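Quinone reductase (Klebsiella pneumoniae subsp. pneumoniae, PDB 4GI5) binds FAD in a flavodoxin-like fold and probably acts as an NAD(P)H dehydrogenase that reduces quinones. Local coordinates at residues Leu26-His31 and Ser59-Met64; Arg65-Tyr70 and Ile135-Ala140; Phe120-Phe125 and Leu171-Gly176. All coordinates share one frame; numbering follows the deposited sequence.

Interaction 1: residues Leu26-His31 and Ser59-Met64; sequences LLIYAH and SDLYAM. With FAD (flavin-adenine dinucleotide), chain H.
Tyr29 and Asp60 sit side by side on neighbouring parallel strands, 24-29 and 55-60, the two strands of a beta-alpha-beta unit of the flavodoxin-like fold whose connecting helix is 37-51. The backbone pairing is parallel, with Ile28 opposite Ser59 and Tyr29 opposite Asp60. Three hydrogen bonds carry it: Ser59 N gives to Leu27 O at 2.7 Å, Tyr29 N to Ser59 O, and Leu61 N to Tyr29 O at 3.0 Å, the last just beyond the end of strand 55-60.

Apolar packing lies on the face that carries Ile28 and Ser59. Ile28 CD1 rests on Ser59 CB at 3.6 Å, and its other branch, CG2, meets Leu61 CD1; helix 129-138 covers this patch through Trp134. Ser59 OG is taken up by Glu106 and Lys109 of helix 101-112.

On the opposite face the Asp60 carboxylate stands at the CD2-CE2 edge of the Tyr29 ring, with CG 3.5 Å from Tyr29 CD2 and the two planes nearly perpendicular (84°). Both CG atoms are anti to their backbone N (chi1 164° for Tyr29, 177° for Asp60), which makes the side chains run in the same direction. Asp60 OD1 also accepts from Ala63 N, an Asx motif at the start of the turn that follows the strand.

Beyond the strands two waters bridge the segments. One links Asp60 OD1, Tyr29 O, His31 N and Tyr62 N, and the second joins Asp60 OD1 to His31 O. The Tyr62 ring leans on the peptide there, CD2 lying 3.3 Å from His31 C. His31 carries its imidazole to the FAD pyrophosphate, where NE2 donates to O2P at 2.8 Å, the oxygen lying in the imidazole plane.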
loop_
_atom_site.group_PDB
_atom_site.type_symbol
_atom_site.label_atom_id
_atom_site.label_comp_id
_atom_site.label_asym_id
_atom_site.label_seq_id
_atom_site.Cartn_x
_atom_site.Cartn_y
_atom_site.Cartn_z
ATOM N N LEU B 26 -9.165 17.568 -9.569
ATOM C CA LEU B 26 -9.482 17.148 -8.201
ATOM C C LEU B 26 -8.132 16.751 -7.544
ATOM O O LEU B 26 -7.393 15.940 -8.107
ATOM C CB LEU B 26 -10.395 15.964 -8.191
ATOM C CG LEU B 26 -10.647 15.265 -6.877
ATOM C CD1 LEU B 26 -11.176 16.150 -5.744
ATOM C CD2 LEU B 26 -11.506 14.024 -7.064
ATOM N N LEU B 27 -7.838 17.312 -6.429
ATOM C CA LEU B 27 -6.596 17.005 -5.653
ATOM C C LEU B 27 -6.986 16.258 -4.396
ATOM O O LEU B 27 -7.752 16.753 -3.548
ATOM C CB LEU B 27 -5.807 18.270 -5.269
ATOM C CG LEU B 27 -4.569 18.045 -4.349
ATOM C CD1 LEU B 27 -3.483 17.353 -5.084
ATOM C CD2 LEU B 27 -4.025 19.380 -3.882
ATOM N N ILE B 28 -6.552 14.999 -4.309
ATOM C CA ILE B 28 -6.712 14.180 -3.085
ATOM C C ILE B 28 -5.424 14.338 -2.333
ATOM O O ILE B 28 -4.339 13.960 -2.856
ATOM C CB ILE B 28 -7.024 12.691 -3.408
ATOM C CG1 ILE B 28 -8.157 12.458 -4.413
ATOM C CG2 ILE B 28 -7.336 12.005 -2.096
ATOM C CD1 ILE B 28 -9.455 13.065 -3.959
ATOM N N TYR B 29 -5.452 14.812 -1.092
ATOM C CA TYR B 29 -4.257 15.275 -0.354
ATOM C C TYR B 29 -4.258 14.658 1.036
ATOM O O TYR B 29 -5.234 14.722 1.760
ATOM C CB TYR B 29 -4.263 16.811 -0.249
ATOM C CG TYR B 29 -3.337 17.418 0.761
ATOM C CD1 TYR B 29 -1.955 17.571 0.498
ATOM C CD2 TYR B 29 -3.790 17.835 1.993
ATOM C CE1 TYR B 29 -1.129 18.140 1.461
ATOM C CE2 TYR B 29 -2.943 18.397 2.940
ATOM C CZ TYR B 29 -1.599 18.567 2.618
ATOM O OH TYR B 29 -0.797 19.110 3.604
ATOM N N ALA B 30 -3.170 13.992 1.399
ATOM C CA ALA B 30 -2.989 13.321 2.671
ATOM C C ALA B 30 -1.766 13.760 3.429
ATOM O O ALA B 30 -0.693 13.249 3.235
ATOM C CB ALA B 30 -2.938 11.792 2.435
ATOM N N HIS B 31 -1.912 14.780 4.314
ATOM C CA HIS B 31 -0.841 15.106 5.243
ATOM C C HIS B 31 -1.506 15.749 6.434
ATOM O O HIS B 31 -2.368 16.586 6.224
ATOM C CB HIS B 31 0.199 16.068 4.641
ATOM C CG HIS B 31 1.458 16.080 5.431
ATOM N ND1 HIS B 31 1.548 16.606 6.711
ATOM C CD2 HIS B 31 2.684 15.530 5.175
ATOM C CE1 HIS B 31 2.767 16.478 7.156
ATOM N NE2 HIS B 31 3.466 15.792 6.266
ATOM N N SER B 59 -9.698 17.373 -1.771
ATOM C CA SER B 59 -10.142 16.547 -0.691
ATOM C C SER B 59 -8.949 16.433 0.258
ATOM O O SER B 59 -8.094 15.563 0.094
ATOM C CB SER B 59 -10.577 15.155 -1.192
ATOM O OG SER B 59 -11.773 15.256 -1.937
ATOM N N ASP B 60 -8.938 17.268 1.291
ATOM C CA ASP B 60 -7.904 17.294 2.265
ATOM C C ASP B 60 -8.340 16.348 3.346
ATOM O O ASP B 60 -9.214 16.623 4.235
ATOM C CB ASP B 60 -7.673 18.743 2.751
ATOM C CG ASP B 60 -6.640 18.829 3.844
ATOM O OD1 ASP B 60 -6.289 17.855 4.622
ATOM O OD2 ASP B 60 -6.131 19.995 4.021
ATOM N N LEU B 61 -7.840 15.105 3.262
ATOM C CA LEU B 61 -8.398 14.050 4.110
ATOM C C LEU B 61 -8.298 14.233 5.615
ATOM O O LEU B 61 -9.300 14.002 6.313
ATOM C CB LEU B 61 -7.771 12.691 3.725
ATOM C CG LEU B 61 -7.951 12.351 2.252
ATOM C CD1 LEU B 61 -7.207 11.026 1.915
ATOM C CD2 LEU B 61 -9.390 12.272 1.775
ATOM N N TYR B 62 -7.170 14.731 6.084
ATOM C CA TYR B 62 -7.014 15.012 7.500
ATOM C C TYR B 62 -7.997 16.189 7.922
ATOM O O TYR B 62 -8.631 16.056 9.000
ATOM C CB TYR B 62 -5.616 15.309 7.879
ATOM C CG TYR B 62 -4.779 14.067 8.093
ATOM C CD1 TYR B 62 -4.805 13.377 9.317
ATOM C CD2 TYR B 62 -3.943 13.577 7.094
ATOM C CE1 TYR B 62 -3.959 12.247 9.519
ATOM C CE2 TYR B 62 -3.166 12.469 7.260
ATOM C CZ TYR B 62 -3.135 11.856 8.469
ATOM O OH TYR B 62 -2.236 10.809 8.729
ATOM N N ALA B 63 -8.092 17.189 7.079
ATOM C CA ALA B 63 -8.953 18.398 7.441
ATOM C C ALA B 63 -10.381 17.935 7.504
ATOM O O ALA B 63 -11.166 18.403 8.364
ATOM C CB ALA B 63 -8.719 19.499 6.437
HETATM N N MSE B 64 -10.794 16.966 6.674
HETATM C CA MSE B 64 -12.173 16.464 6.608
HETATM C C MSE B 64 -12.427 15.374 7.694
HETATM O O MSE B 64 -13.484 14.849 7.765
HETATM C CB MSE B 64 -12.443 15.820 5.222
HETATM C CG MSE B 64 -12.376 16.801 4.123
HETATM SE SE MSE B 64 -12.155 15.563 2.458
HETATM C CE MSE B 64 -13.739 16.346 2.520
HETATM P PA FAD H . 8.077 17.972 6.581
HETATM O O1A FAD H . 6.888 18.800 6.844
HETATM O O2A FAD H . 8.745 17.129 7.563
HETATM O O5B FAD H . 9.274 18.919 5.990
HETATM C C5B FAD H . 10.490 18.452 5.373
HETATM C C4B FAD H . 11.435 19.603 5.250
HETATM O O4B FAD H . 10.952 20.459 4.240
HETATM C C3B FAD H . 11.639 20.354 6.543
HETATM O O3B FAD H . 13.046 20.502 6.669
HETATM C C2B FAD H . 10.975 21.652 6.186
HETATM O O2B FAD H . 11.455 22.781 6.960
HETATM C C1B FAD H . 11.150 21.855 4.719
HETATM N N9A FAD H . 10.117 22.785 4.186
HETATM C C8A FAD H . 8.715 22.918 4.485
HETATM N N7A FAD H . 8.152 23.898 3.816
HETATM C C5A FAD H . 9.241 24.448 3.205
HETATM C C6A FAD H . 9.471 25.641 2.390
HETATM N N6A FAD H . 8.376 26.268 2.109
HETATM N N1A FAD H . 10.715 25.955 1.887
HETATM C C2A FAD H . 11.754 25.176 2.172
HETATM N N3A FAD H . 11.607 24.056 2.979
HETATM C C4A FAD H . 10.430 23.757 3.400
HETATM N N1 FAD H . 10.657 7.825 3.079
HETATM C C2 FAD H . 10.929 6.944 2.092
HETATM O O2 FAD H . 11.778 7.223 1.142
HETATM N N3 FAD H . 10.322 5.704 2.049
HETATM C C4 FAD H . 9.531 5.265 3.046
HETATM O O4 FAD H . 8.923 4.189 2.961
HETATM C C4X FAD H . 9.258 6.181 4.121
HETATM N N5 FAD H . 8.403 5.816 5.122
HETATM C C5X FAD H . 8.044 6.763 6.118
HETATM C C6 FAD H . 7.153 6.455 7.031
HETATM C C7 FAD H . 6.694 7.397 7.950
HETATM C C7M FAD H . 5.674 7.034 8.965
HETATM C C8 FAD H . 7.275 8.687 7.959
HETATM C C8M FAD H . 6.841 9.688 8.996
HETATM C C9 FAD H . 8.218 9.024 7.039
HETATM C C9A FAD H . 8.614 8.068 6.061
HETATM N N10 FAD H . 9.458 8.402 5.024
HETATM C C10 FAD H . 9.793 7.494 4.030
HETATM C "C1'" FAD H . 10.011 9.757 4.880
HETATM C "C2'" FAD H . 8.883 10.592 4.272
HETATM O "O2'" FAD H . 8.525 10.286 2.922
HETATM C "C3'" FAD H . 9.235 12.115 4.332
HETATM O "O3'" FAD H . 9.304 12.386 5.755
HETATM C "C4'" FAD H . 8.162 13.032 3.730
HETATM O "O4'" FAD H . 8.180 12.897 2.346
HETATM C "C5'" FAD H . 8.513 14.516 4.019
HETATM O "O5'" FAD H . 7.441 15.302 3.610
HETATM P P FAD H . 6.651 16.149 4.777
HETATM O O1P FAD H . 5.618 16.953 4.088
HETATM O O2P FAD H . 6.200 15.324 5.897
HETATM O O3P FAD H . 7.897 17.079 5.217
HETATM O O HOH W 1 -4.879 15.596 4.422
HETATM O O HOH W 2 -4.517 18.572 6.766
#

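Interaction 2: residues Arg65-Tyr70 and Ile135-Ala140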
loop_
_atom_site.group_PDB
_atom_site.type_symbol
_atom_site.label_atom_id
_atom_site.label_comp_id
_atom_site.label_asym_id
_atom_site.label_seq_id
_atom_site.Cartn_x
_atom_site.Cartn_y
_atom_site.Cartn_z
ATOM N N ARG B 65 -11.416 14.991 8.456
ATOM C CA ARG B 65 -11.444 13.901 9.462
ATOM C C ARG B 65 -11.991 12.625 8.768
ATOM O O ARG B 65 -12.899 11.956 9.178
ATOM C CB ARG B 65 -12.293 14.254 10.685
ATOM C CG ARG B 65 -11.852 15.602 11.298
ATOM C CD ARG B 65 -12.844 16.066 12.372
ATOM N NE ARG B 65 -12.592 15.257 13.555
ATOM C CZ ARG B 65 -13.383 14.292 14.062
ATOM N NH1 ARG B 65 -14.567 13.963 13.517
ATOM N NH2 ARG B 65 -12.969 13.634 15.144
ATOM N N TRP B 66 -11.404 12.351 7.639
ATOM C CA TRP B 66 -11.872 11.271 6.751
ATOM C C TRP B 66 -11.821 9.926 7.504
ATOM O O TRP B 66 -10.785 9.567 8.069
ATOM C CB TRP B 66 -10.910 11.212 5.545
ATOM C CG TRP B 66 -11.330 10.113 4.564
ATOM C CD1 TRP B 66 -10.702 8.869 4.396
ATOM C CD2 TRP B 66 -12.455 10.107 3.706
ATOM N NE1 TRP B 66 -11.404 8.139 3.506
ATOM C CE2 TRP B 66 -12.517 8.837 3.093
ATOM C CE3 TRP B 66 -13.482 11.034 3.431
ATOM C CZ2 TRP B 66 -13.488 8.495 2.154
ATOM C CZ3 TRP B 66 -14.452 10.675 2.457
ATOM C CH2 TRP B 66 -14.485 9.437 1.871
ATOM N N LYS B 67 -12.900 9.147 7.437
ATOM C CA LYS B 67 -12.933 7.857 8.030
ATOM C C LYS B 67 -12.159 6.819 7.205
ATOM O O LYS B 67 -12.504 6.632 6.035
ATOM C CB LYS B 67 -14.395 7.357 8.141
ATOM C CG LYS B 67 -14.602 5.957 8.694
ATOM C CD LYS B 67 -16.076 5.520 8.842
ATOM C CE LYS B 67 -16.223 3.983 8.996
ATOM N NZ LYS B 67 -17.633 3.734 8.896
ATOM N N ALA B 68 -11.137 6.232 7.796
ATOM C CA ALA B 68 -10.285 5.326 6.965
ATOM C C ALA B 68 -10.692 3.859 6.861
ATOM O O ALA B 68 -10.381 3.242 5.852
ATOM C CB ALA B 68 -8.858 5.369 7.524
ATOM N N GLY B 69 -11.347 3.282 7.857
ATOM C CA GLY B 69 -11.619 1.878 7.958
ATOM C C GLY B 69 -12.939 1.517 7.363
ATOM O O GLY B 69 -13.974 1.827 7.977
ATOM N N TYR B 70 -12.974 0.906 6.209
ATOM C CA TYR B 70 -14.241 0.496 5.576
ATOM C C TYR B 70 -14.933 -0.523 6.508
ATOM O O TYR B 70 -14.316 -1.532 6.940
ATOM C CB TYR B 70 -13.933 -0.148 4.216
ATOM C CG TYR B 70 -15.062 -0.739 3.498
ATOM C CD1 TYR B 70 -16.282 -0.178 3.521
ATOM C CD2 TYR B 70 -14.892 -1.834 2.680
ATOM C CE1 TYR B 70 -17.354 -0.702 2.799
ATOM C CE2 TYR B 70 -15.955 -2.433 2.006
ATOM C CZ TYR B 70 -17.236 -1.860 2.106
ATOM O OH TYR B 70 -18.304 -2.369 1.430
ATOM N N ILE B 135 -9.279 5.222 -0.886
ATOM C CA ILE B 135 -9.397 4.204 -1.921
ATOM C C ILE B 135 -10.378 3.155 -1.493
ATOM O O ILE B 135 -11.334 2.797 -2.236
ATOM C CB ILE B 135 -8.035 3.603 -2.303
ATOM C CG1 ILE B 135 -7.149 4.677 -2.886
ATOM C CG2 ILE B 135 -8.206 2.375 -3.199
ATOM C CD1 ILE B 135 -7.463 5.007 -4.336
ATOM N N ASP B 136 -10.180 2.545 -0.325
ATOM C CA ASP B 136 -10.971 1.392 0.068
ATOM C C ASP B 136 -12.459 1.724 0.128
ATOM O O ASP B 136 -13.259 0.892 -0.238
ATOM C CB ASP B 136 -10.602 0.938 1.479
ATOM C CG ASP B 136 -9.214 0.228 1.591
ATOM O OD1 ASP B 136 -8.583 -0.047 0.572
ATOM O OD2 ASP B 136 -8.734 0.199 2.780
ATOM N N ARG B 137 -12.774 2.903 0.606
ATOM C CA ARG B 137 -14.172 3.302 0.821
ATOM C C ARG B 137 -14.838 3.940 -0.384
ATOM O O ARG B 137 -16.053 3.752 -0.581
ATOM C CB ARG B 137 -14.297 4.139 2.065
ATOM C CG ARG B 137 -13.951 3.401 3.319
ATOM C CD ARG B 137 -13.900 4.212 4.642
ATOM N NE ARG B 137 -15.302 4.657 4.929
ATOM C CZ ARG B 137 -15.734 5.922 4.841
ATOM N NH1 ARG B 137 -14.954 6.970 4.513
ATOM N NH2 ARG B 137 -17.081 6.125 4.985
ATOM N N VAL B 138 -14.112 4.687 -1.176
ATOM C CA VAL B 138 -14.713 5.401 -2.313
ATOM C C VAL B 138 -14.851 4.465 -3.528
ATOM O O VAL B 138 -15.756 4.594 -4.334
ATOM C CB VAL B 138 -13.900 6.621 -2.667
ATOM C CG1 VAL B 138 -14.317 7.344 -3.926
ATOM C CG2 VAL B 138 -13.924 7.586 -1.492
ATOM N N TYR B 139 -13.900 3.505 -3.680
ATOM C CA TYR B 139 -13.850 2.688 -4.881
ATOM C C TYR B 139 -14.828 1.541 -4.753
ATOM O O TYR B 139 -14.469 0.379 -4.558
ATOM C CB TYR B 139 -12.398 2.156 -5.099
ATOM C CG TYR B 139 -11.513 3.015 -5.891
ATOM C CD1 TYR B 139 -11.724 4.387 -6.039
ATOM C CD2 TYR B 139 -10.326 2.476 -6.454
ATOM C CE1 TYR B 139 -10.918 5.207 -6.776
ATOM C CE2 TYR B 139 -9.490 3.288 -7.203
ATOM C CZ TYR B 139 -9.779 4.630 -7.457
ATOM O OH TYR B 139 -8.877 5.312 -8.209
ATOM N N ALA B 140 -16.105 1.853 -4.816
ATOM C CA ALA B 140 -17.161 0.852 -4.614
ATOM C C ALA B 140 -17.376 -0.173 -5.769
ATOM O O ALA B 140 -17.045 0.079 -6.922
ATOM C CB ALA B 140 -18.503 1.642 -4.389
HETATM O O HOH W 3 -10.438 0.767 4.789
#
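Arg137, which gives up by far the most surface to this contact, threads its side chain from helix 129-138 between Trp66 and Tyr70. Its CG packs on Tyr70 CB at 3.7 Å. A bend at chi3 (67°) brings the guanidinium to one face of the Trp66 indole, NH1 lying over it, 3.2 Å from Trp66 CZ2. The ring and guanidinium planes are 54° apart. Lys67 crosses the arginine at about a right angle, its CB over one face of the guanidinium, and Lys67 O is 2.9 Å from Arg137 NH1. Salt bridges from NH2 to Asp74 and Asp102 probably offset the nearby lysine charge, and Lys67 NZ has Asp71 and Asp74.

The benzo part of Trp66 also meets Val138, CZ2 to CG2 3.8 Å. At the Tyr70 end a water joins Ala68 O and Tyr70 N to OD2 of Asp136, a residue of the FAD pocket whose OD2 also accepts from Ala129 N of the second subunit and whose OD1 is salt-bridged to Lys132.

The contact thus holds the loop following strand 55-60 against the C-terminal end of helix 129-138, with helix 101-112 beside Trp66 and Val138 and helix 86-96 beside Tyr70.

Interaction 3: residues Phe120-Phe125 and Leu171-Gly176; sequences FPLWWF and LIVTAG. With FAD (flavin-adenine dinucleotide), chain H.
The Phe120 ring has Val173 CG2 over one face, a CH-pi contact 4.2 Å from the ring centroid, and Leu171 CD2 at its edge. Phe120 CG sits between its backbone N and carbonyl carbon (chi1 58°), which swings the ring across to the neighbouring strand. Other flat groups surround the FAD. Trp123 carries the dimethylbenzene end of the isoalloxazine on one face and Pro121 CG on the other, the closest approach to the flavin being CD1 to C8 at 3.4 Å. Trp124 has flavin C6 over a face, and flavin O4 sits over the centre of the Phe125 ring, 3.3 Å above its plane.

Between the strands the pairing is parallel. Phe120 N donates to Ile172 O, Thr174 N gives a weak bond to Phe120 O, and Leu122 N meets Thr174 O at 2.8 Å in an almost straight bond (175°). Leu122 CB then packs on Val173 CG1, while its CD2 reaches Ala175 CB.

Past the strands both segments turn to the cofactor. Trp124 N donates to flavin N5 at 2.8 Å. Phe125 N donates to flavin O4, and Gly176 N donates to flavin N1 at 3.1 Å; these backbone amides would probably polarise the ring system toward N5, O4 and N1. On the ribityl chain, O2' donates to Leu122 O; Thr174 OG1 shares a hydrogen bond of 2.8 Å with O4' and is also bonded to Asn38.

These are the C-terminal ends of adjacent inner strands, 115-121 and 168-174, the usual flavin-binding edge of this fold. Strand 24-29 lies beyond the first and 209-216 beyond the second; helix 37-51 covers the Pro121-Thr174 face, helix 196-204 packs on Leu171, and the second subunit packs against Trp123, Trp124 and Phe125.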
loop_
_atom_site.group_PDB
_atom_site.type_symbol
_atom_site.label_atom_id
_atom_site.label_comp_id
_atom_site.label_asym_id
_atom_site.label_seq_id
_atom_site.Cartn_x
_atom_site.Cartn_y
_atom_site.Cartn_z
ATOM N N PHE B 120 0.826 12.890 -1.589
ATOM C CA PHE B 120 1.147 12.267 -0.313
ATOM C C PHE B 120 2.628 12.085 -0.080
ATOM O O PHE B 120 3.391 11.919 -1.009
ATOM C CB PHE B 120 0.424 10.923 -0.164
ATOM C CG PHE B 120 0.741 9.925 -1.240
ATOM C CD1 PHE B 120 0.014 9.933 -2.407
ATOM C CD2 PHE B 120 1.723 8.941 -1.067
ATOM C CE1 PHE B 120 0.290 9.057 -3.422
ATOM C CE2 PHE B 120 1.945 7.979 -2.039
ATOM C CZ PHE B 120 1.270 8.078 -3.258
ATOM N N PRO B 121 3.070 12.134 1.199
ATOM C CA PRO B 121 4.404 11.622 1.539
ATOM C C PRO B 121 4.392 10.097 1.406
ATOM O O PRO B 121 3.398 9.450 1.772
ATOM C CB PRO B 121 4.574 12.033 3.013
ATOM C CG PRO B 121 3.141 12.003 3.505
ATOM C CD PRO B 121 2.258 12.432 2.398
ATOM N N LEU B 122 5.485 9.551 0.933
ATOM C CA LEU B 122 5.684 8.102 0.931
ATOM C C LEU B 122 5.891 7.639 2.331
ATOM O O LEU B 122 6.862 8.048 3.004
ATOM C CB LEU B 122 6.867 7.770 -0.018
ATOM C CG LEU B 122 6.905 6.288 -0.387
ATOM C CD1 LEU B 122 5.734 5.840 -1.223
ATOM C CD2 LEU B 122 8.202 6.086 -1.115
ATOM N N TRP B 123 4.980 6.808 2.851
ATOM C CA TRP B 123 5.082 6.300 4.218
ATOM C C TRP B 123 5.094 4.741 4.081
ATOM O O TRP B 123 4.095 4.162 3.595
ATOM C CB TRP B 123 3.901 6.713 5.108
ATOM C CG TRP B 123 4.006 8.114 5.650
ATOM C CD1 TRP B 123 4.967 9.034 5.439
ATOM C CD2 TRP B 123 2.980 8.778 6.461
ATOM N NE1 TRP B 123 4.665 10.230 6.152
ATOM C CE2 TRP B 123 3.440 10.087 6.740
ATOM C CE3 TRP B 123 1.803 8.370 6.999
ATOM C CZ2 TRP B 123 2.694 10.963 7.509
ATOM C CZ3 TRP B 123 1.016 9.260 7.748
ATOM C CH2 TRP B 123 1.510 10.527 8.013
ATOM N N TRP B 124 6.229 4.171 4.452
ATOM C CA TRP B 124 6.350 2.695 4.378
ATOM C C TRP B 124 6.006 2.203 2.995
ATOM O O TRP B 124 5.234 1.274 2.793
ATOM C CB TRP B 124 5.544 2.018 5.509
ATOM C CG TRP B 124 6.160 2.357 6.816
ATOM C CD1 TRP B 124 5.650 3.227 7.745
ATOM C CD2 TRP B 124 7.405 1.894 7.335
ATOM N NE1 TRP B 124 6.549 3.365 8.794
ATOM C CE2 TRP B 124 7.627 2.536 8.563
ATOM C CE3 TRP B 124 8.403 0.988 6.855
ATOM C CZ2 TRP B 124 8.795 2.374 9.277
ATOM C CZ3 TRP B 124 9.546 0.799 7.604
ATOM C CH2 TRP B 124 9.753 1.538 8.801
ATOM N N PHE B 125 6.599 2.896 2.069
ATOM C CA PHE B 125 6.573 2.527 0.647
ATOM C C PHE B 125 5.215 2.458 0.030
ATOM O O PHE B 125 5.006 1.744 -0.999
ATOM C CB PHE B 125 7.363 1.164 0.459
ATOM C CG PHE B 125 8.755 1.226 1.006
ATOM C CD1 PHE B 125 9.709 1.972 0.346
ATOM C CD2 PHE B 125 9.111 0.731 2.214
ATOM C CE1 PHE B 125 10.957 2.152 0.844
ATOM C CE2 PHE B 125 10.354 0.936 2.787
ATOM C CZ PHE B 125 11.327 1.660 2.107
ATOM N N LEU B 171 0.361 10.941 -9.587
ATOM C CA LEU B 171 0.776 11.023 -8.210
ATOM C C LEU B 171 1.813 12.143 -8.038
ATOM O O LEU B 171 2.703 12.319 -8.874
ATOM C CB LEU B 171 1.482 9.727 -7.870
ATOM C CG LEU B 171 0.736 8.353 -8.049
ATOM C CD1 LEU B 171 1.519 7.166 -7.565
ATOM C CD2 LEU B 171 -0.601 8.399 -7.390
ATOM N N ILE B 172 1.788 12.776 -6.866
ATOM C CA ILE B 172 2.838 13.638 -6.417
ATOM C C ILE B 172 3.288 13.133 -5.084
ATOM O O ILE B 172 2.547 13.095 -4.149
ATOM C CB ILE B 172 2.356 15.098 -6.266
ATOM C CG1 ILE B 172 1.862 15.686 -7.564
ATOM C CG2 ILE B 172 3.507 15.928 -5.715
ATOM C CD1 ILE B 172 1.171 17.057 -7.343
ATOM N N VAL B 173 4.472 12.596 -5.018
ATOM C CA VAL B 173 5.018 11.886 -3.881
ATOM C C VAL B 173 6.318 12.493 -3.406
ATOM O O VAL B 173 7.240 12.760 -4.143
ATOM C CB VAL B 173 5.335 10.435 -4.292
ATOM C CG1 VAL B 173 5.862 9.620 -3.098
ATOM C CG2 VAL B 173 4.068 9.833 -4.908
ATOM N N THR B 174 6.435 12.669 -2.098
ATOM C CA THR B 174 7.671 13.053 -1.477
ATOM C C THR B 174 8.252 11.898 -0.681
ATOM O O THR B 174 7.507 11.256 0.057
ATOM C CB THR B 174 7.482 14.262 -0.473
ATOM O OG1 THR B 174 6.411 13.964 0.417
ATOM C CG2 THR B 174 7.091 15.596 -1.201
ATOM N N ALA B 175 9.539 11.663 -0.808
ATOM C CA ALA B 175 10.209 10.541 -0.176
ATOM C C ALA B 175 11.429 11.008 0.585
ATOM O O ALA B 175 12.173 11.928 0.136
ATOM C CB ALA B 175 10.591 9.506 -1.242
ATOM N N GLY B 176 11.667 10.386 1.715
ATOM C CA GLY B 176 12.892 10.684 2.456
ATOM C C GLY B 176 14.148 10.087 1.887
ATOM O O GLY B 176 15.231 10.680 2.024
HETATM P PA FAD H . 8.077 17.972 6.581
HETATM O O1A FAD H . 6.888 18.800 6.844
HETATM O O2A FAD H . 8.745 17.129 7.563
HETATM O O5B FAD H . 9.274 18.919 5.990
HETATM C C5B FAD H . 10.490 18.452 5.373
HETATM C C4B FAD H . 11.435 19.603 5.250
HETATM O O4B FAD H . 10.952 20.459 4.240
HETATM C C3B FAD H . 11.639 20.354 6.543
HETATM O O3B FAD H . 13.046 20.502 6.669
HETATM C C2B FAD H . 10.975 21.652 6.186
HETATM O O2B FAD H . 11.455 22.781 6.960
HETATM C C1B FAD H . 11.150 21.855 4.719
HETATM N N9A FAD H . 10.117 22.785 4.186
HETATM C C8A FAD H . 8.715 22.918 4.485
HETATM N N7A FAD H . 8.152 23.898 3.816
HETATM C C5A FAD H . 9.241 24.448 3.205
HETATM C C6A FAD H . 9.471 25.641 2.390
HETATM N N6A FAD H . 8.376 26.268 2.109
HETATM N N1A FAD H . 10.715 25.955 1.887
HETATM C C2A FAD H . 11.754 25.176 2.172
HETATM N N3A FAD H . 11.607 24.056 2.979
HETATM C C4A FAD H . 10.430 23.757 3.400
HETATM N N1 FAD H . 10.657 7.825 3.079
HETATM C C2 FAD H . 10.929 6.944 2.092
HETATM O O2 FAD H . 11.778 7.223 1.142
HETATM N N3 FAD H . 10.322 5.704 2.049
HETATM C C4 FAD H . 9.531 5.265 3.046
HETATM O O4 FAD H . 8.923 4.189 2.961
HETATM C C4X FAD H . 9.258 6.181 4.121
HETATM N N5 FAD H . 8.403 5.816 5.122
HETATM C C5X FAD H . 8.044 6.763 6.118
HETATM C C6 FAD H . 7.153 6.455 7.031
HETATM C C7 FAD H . 6.694 7.397 7.950
HETATM C C7M FAD H . 5.674 7.034 8.965
HETATM C C8 FAD H . 7.275 8.687 7.959
HETATM C C8M FAD H . 6.841 9.688 8.996
HETATM C C9 FAD H . 8.218 9.024 7.039
HETATM C C9A FAD H . 8.614 8.068 6.061
HETATM N N10 FAD H . 9.458 8.402 5.024
HETATM C C10 FAD H . 9.793 7.494 4.030
HETATM C "C1'" FAD H . 10.011 9.757 4.880
HETATM C "C2'" FAD H . 8.883 10.592 4.272
HETATM O "O2'" FAD H . 8.525 10.286 2.922
HETATM C "C3'" FAD H . 9.235 12.115 4.332
HETATM O "O3'" FAD H . 9.304 12.386 5.755
HETATM C "C4'" FAD H . 8.162 13.032 3.730
HETATM O "O4'" FAD H . 8.180 12.897 2.346
HETATM C "C5'" FAD H . 8.513 14.516 4.019
HETATM O "O5'" FAD H . 7.441 15.302 3.610
HETATM P P FAD H . 6.651 16.149 4.777
HETATM O O1P FAD H . 5.618 16.953 4.088
HETATM O O2P FAD H . 6.200 15.324 5.897
HETATM O O3P FAD H . 7.897 17.079 5.217
#

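Overall arrangement
All three contacts are largely buried, but they occupy different layers. Interactions 1 and 3 lie in the one parallel sheet, where strands 24-29 and 115-121 are neighbours, and Ala30 touches Pro121 where they meet; both are built on backbone hydrogen bonds and end at the FAD, interaction 1 at its pyrophosphate and interaction 3 at its flavin and ribityl chain. Interaction 2 lies off the sheet, joining a loop to a helix by arginine, aromatic and water contacts without strand pairing; it also reaches an FAD, through Asp136. It follows directly from interaction 1, Leu61 O and Trp66 N being 3.0 Å apart, a probable hydrogen bond. Each contact reaches the second subunit.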